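Local coordinates for protein endoglucanase (PDB 1VHO) that is probably an aminopeptidase of the M42 metallopeptidase family, using two divalent metal ions, at residues V181-F186 / R325-V330. Residues are numbered along the deposited sequence; the frame is centred on the assembly and turned at random.
Sequences VKVLEF and RLLSLV. With SO4 (sulfate ion), chain D.
Val-183 and Leu-327 meet almost at right angles in the buried half of this helix pair: CG2 of Val-183 lies 3.7 Å from both CB and CD1 of Leu-327. CG1 is anti to the backbone N (chi1 171°), which leaves CG2 beside that N as the methyl that meets the leucine. Next to it the backbones come closest, CA of Val-183 being 5.4 Å from CA of Ser-328, consistent with the small side chain of Ser-328. Its OG donates to Arg-325 O at 2.8 Å, sharing this acceptor with Leu-329 N; the hydroxyl spends its proton within its own helix while it touches CB of Phe-186. No hydrogen bond joins the two segments. Equally tight, the Phe-186 ring sets its edge against the backbone of Arg-325 (CD2 to N, 3.7 Å), and Ala-324 also touches this phenylalanine. The loose side is the distal arginine: the bend at chi3 (76°) carries the guanidinium off the helix pair, where NH1 donates to O3 of a sulfate, probably from the crystallisation liquor, at 2.8 Å, while Glu-322 and His-269 hold its other nitrogens. The axes of 181-186 and 325-330 approach to 8.4 Å and cross at -52°; the contact joins helices 171-187 and 317-333 of the alpha/beta catalytic domain, a mixed-sheet fold characteristic of M42 and related zinc exopeptidases.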
ATOM      1  N   VAL A 181      10.837   0.261  -2.803  1.00 16.84           N
ATOM      2  CA  VAL A 181      12.070  -0.371  -2.235  1.00 17.60           C
ATOM      3  C   VAL A 181      12.969  -0.800  -3.400  1.00 17.48           C
ATOM      4  O   VAL A 181      14.207  -0.540  -3.367  1.00 17.15           O
ATOM      5  CB  VAL A 181      11.686  -1.595  -1.378  1.00 15.77           C
ATOM      6  CG1 VAL A 181      12.939  -2.437  -1.056  1.00 16.19           C
ATOM      7  CG2 VAL A 181      11.053  -1.108  -0.063  1.00 14.51           C
ATOM      8  N   LYS A 182      12.371  -1.401  -4.424  1.00 15.90           N
ATOM      9  CA  LYS A 182      13.152  -1.862  -5.601  1.00 16.47           C
ATOM     10  C   LYS A 182      13.751  -0.677  -6.357  1.00 16.96           C
ATOM     11  O   LYS A 182      14.868  -0.783  -6.903  1.00 16.34           O
ATOM     12  CB  LYS A 182      12.312  -2.753  -6.506  1.00 17.20           C
ATOM     13  CG  LYS A 182      11.932  -4.115  -5.892  1.00 21.30           C
ATOM     14  CD  LYS A 182      13.139  -5.002  -5.588  1.00 26.03           C
ATOM     15  CE  LYS A 182      13.733  -5.617  -6.831  1.00 27.51           C
ATOM     16  NZ  LYS A 182      14.841  -6.547  -6.522  1.00 28.23           N
ATOM     17  N   VAL A 183      13.043   0.447  -6.450  1.00 14.37           N
ATOM     18  CA  VAL A 183      13.654   1.612  -7.134  1.00 17.56           C
ATOM     19  C   VAL A 183      14.994   1.976  -6.463  1.00 17.77           C
ATOM     20  O   VAL A 183      15.997   2.258  -7.119  1.00 16.88           O
ATOM     21  CB  VAL A 183      12.740   2.843  -7.020  1.00 17.65           C
ATOM     22  CG1 VAL A 183      13.422   4.126  -7.518  1.00 18.98           C
ATOM     23  CG2 VAL A 183      11.460   2.627  -7.822  1.00 19.92           C
ATOM     24  N   LEU A 184      14.997   2.048  -5.122  1.00 16.63           N
ATOM     25  CA  LEU A 184      16.237   2.404  -4.408  1.00 17.34           C
ATOM     26  C   LEU A 184      17.320   1.387  -4.681  1.00 18.74           C
ATOM     27  O   LEU A 184      18.483   1.748  -4.949  1.00 19.12           O
ATOM     28  CB  LEU A 184      15.947   2.570  -2.913  1.00 17.32           C
ATOM     29  CG  LEU A 184      15.088   3.802  -2.564  1.00 18.17           C
ATOM     30  CD1 LEU A 184      14.632   3.735  -1.117  1.00 20.16           C
ATOM     31  CD2 LEU A 184      15.882   5.100  -2.755  1.00 19.01           C
ATOM     32  N   GLU A 185      16.977   0.099  -4.716  1.00 17.62           N
ATOM     33  CA  GLU A 185      17.950  -0.927  -5.027  1.00 19.49           C
ATOM     34  C   GLU A 185      18.521  -0.714  -6.420  1.00 22.49           C
ATOM     35  O   GLU A 185      19.744  -0.715  -6.591  1.00 21.62           O
ATOM     36  CB  GLU A 185      17.373  -2.334  -4.872  1.00 23.88           C
ATOM     37  CG  GLU A 185      18.407  -3.402  -5.202  1.00 28.78           C
ATOM     38  CD  GLU A 185      17.797  -4.738  -5.530  1.00 35.09           C
ATOM     39  OE1 GLU A 185      18.473  -5.529  -6.235  1.00 40.70           O
ATOM     40  OE2 GLU A 185      16.650  -4.990  -5.153  1.00 32.94           O
ATOM     41  N   PHE A 186      17.667  -0.464  -7.419  1.00 20.41           N
ATOM     42  CA  PHE A 186      18.140  -0.233  -8.780  1.00 21.96           C
ATOM     43  C   PHE A 186      18.953   1.035  -8.980  1.00 20.79           C
ATOM     44  O   PHE A 186      19.863   1.038  -9.830  1.00 21.12           O
ATOM     45  CB  PHE A 186      16.906  -0.185  -9.718  1.00 24.11           C
ATOM     46  CG  PHE A 186      16.167  -1.507  -9.780  1.00 26.20           C
ATOM     47  CD1 PHE A 186      16.731  -2.684  -9.328  1.00 27.67           C
ATOM     48  CD2 PHE A 186      14.897  -1.549 -10.343  1.00 23.65           C
ATOM     49  CE1 PHE A 186      16.040  -3.880  -9.394  1.00 28.63           C
ATOM     50  CE2 PHE A 186      14.208  -2.735 -10.446  1.00 23.23           C
ATOM     51  CZ  PHE A 186      14.768  -3.918  -9.978  1.00 26.16           C
ATOM     52  N   ARG A 325      12.037  -0.414 -12.323  1.00 17.34           N
ATOM     53  CA  ARG A 325      13.077  -0.202 -13.350  1.00 18.97           C
ATOM     54  C   ARG A 325      12.807   1.103 -14.069  1.00 17.98           C
ATOM     55  O   ARG A 325      13.689   1.949 -14.266  1.00 16.82           O
ATOM     56  CB  ARG A 325      13.106  -1.404 -14.344  1.00 19.28           C
ATOM     57  CG  ARG A 325      14.256  -1.294 -15.370  1.00 21.46           C
ATOM     58  CD  ARG A 325      14.483  -2.619 -16.084  1.00 24.44           C
ATOM     59  NE  ARG A 325      13.484  -2.933 -17.117  1.00 22.32           N
ATOM     60  CZ  ARG A 325      13.569  -2.507 -18.378  1.00 24.53           C
ATOM     61  NH1 ARG A 325      14.590  -1.744 -18.809  1.00 19.12           N
ATOM     62  NH2 ARG A 325      12.619  -2.841 -19.237  1.00 19.57           N
ATOM     63  N   LEU A 326      11.549   1.323 -14.493  1.00 17.50           N
ATOM     64  CA  LEU A 326      11.196   2.580 -15.149  1.00 17.06           C
ATOM     65  C   LEU A 326      11.441   3.769 -14.260  1.00 17.34           C
ATOM     66  O   LEU A 326      11.976   4.799 -14.723  1.00 16.95           O
ATOM     67  CB  LEU A 326       9.655   2.557 -15.458  1.00 16.09           C
ATOM     68  CG  LEU A 326       9.122   3.854 -16.071  1.00 21.80           C
ATOM     69  CD1 LEU A 326       9.911   4.208 -17.344  1.00 20.22           C
ATOM     70  CD2 LEU A 326       7.624   3.696 -16.420  1.00 18.40           C
ATOM     71  N   LEU A 327      11.049   3.727 -12.970  1.00 16.16           N
ATOM     72  CA  LEU A 327      11.225   4.877 -12.091  1.00 15.26           C
ATOM     73  C   LEU A 327      12.733   5.182 -11.881  1.00 17.50           C
ATOM     74  O   LEU A 327      13.113   6.362 -11.821  1.00 17.51           O
ATOM     75  CB  LEU A 327      10.599   4.734 -10.686  1.00 16.84           C
ATOM     76  CG  LEU A 327       9.066   4.576 -10.638  1.00 25.91           C
ATOM     77  CD1 LEU A 327       8.575   4.539  -9.178  1.00 27.80           C
ATOM     78  CD2 LEU A 327       8.393   5.717 -11.367  1.00 22.17           C
ATOM     79  N   SER A 328      13.537   4.144 -11.778  1.00 17.94           N
ATOM     80  CA  SER A 328      14.996   4.351 -11.650  1.00 20.83           C
ATOM     81  C   SER A 328      15.478   5.039 -12.952  1.00 21.18           C
ATOM     82  O   SER A 328      16.307   5.961 -12.871  1.00 23.44           O
ATOM     83  CB  SER A 328      15.749   3.081 -11.361  1.00 19.48           C
ATOM     84  OG  SER A 328      15.804   2.128 -12.436  1.00 22.70           O
ATOM     85  N   LEU A 329      15.009   4.655 -14.113  1.00 20.63           N
ATOM     86  CA  LEU A 329      15.386   5.273 -15.393  1.00 20.45           C
ATOM     87  C   LEU A 329      14.906   6.700 -15.494  1.00 21.22           C
ATOM     88  O   LEU A 329      15.583   7.562 -16.083  1.00 23.10           O
ATOM     89  CB  LEU A 329      14.938   4.407 -16.575  1.00 22.48           C
ATOM     90  CG  LEU A 329      15.679   3.074 -16.654  1.00 25.77           C
ATOM     91  CD1 LEU A 329      14.960   2.059 -17.546  1.00 25.33           C
ATOM     92  CD2 LEU A 329      17.106   3.299 -17.164  1.00 25.69           C
ATOM     93  N   VAL A 330      13.763   7.028 -14.876  1.00 19.56           N
ATOM     94  CA  VAL A 330      13.266   8.406 -14.872  1.00 19.82           C
ATOM     95  C   VAL A 330      14.263   9.255 -14.106  1.00 19.94           C
ATOM     96  O   VAL A 330      14.667  10.347 -14.525  1.00 20.50           O
ATOM     97  CB  VAL A 330      11.852   8.520 -14.264  1.00 18.12           C
ATOM     98  CG1 VAL A 330      11.443   9.947 -13.974  1.00 17.94           C
ATOM     99  CG2 VAL A 330      10.829   7.885 -15.229  1.00 20.54           C
TER
HETATM  100  S   SO4 D 352      17.925  -1.058 -19.112  1.00 59.25           S
HETATM  101  O1  SO4 D 352      18.190  -2.483 -19.558  1.00 60.63           O
HETATM  102  O2  SO4 D 352      17.231  -0.390 -20.258  1.00 58.66           O
HETATM  103  O3  SO4 D 352      17.099  -1.085 -17.873  1.00 57.61           O
HETATM  104  O4  SO4 D 352      19.245  -0.395 -18.852  1.00 59.72           O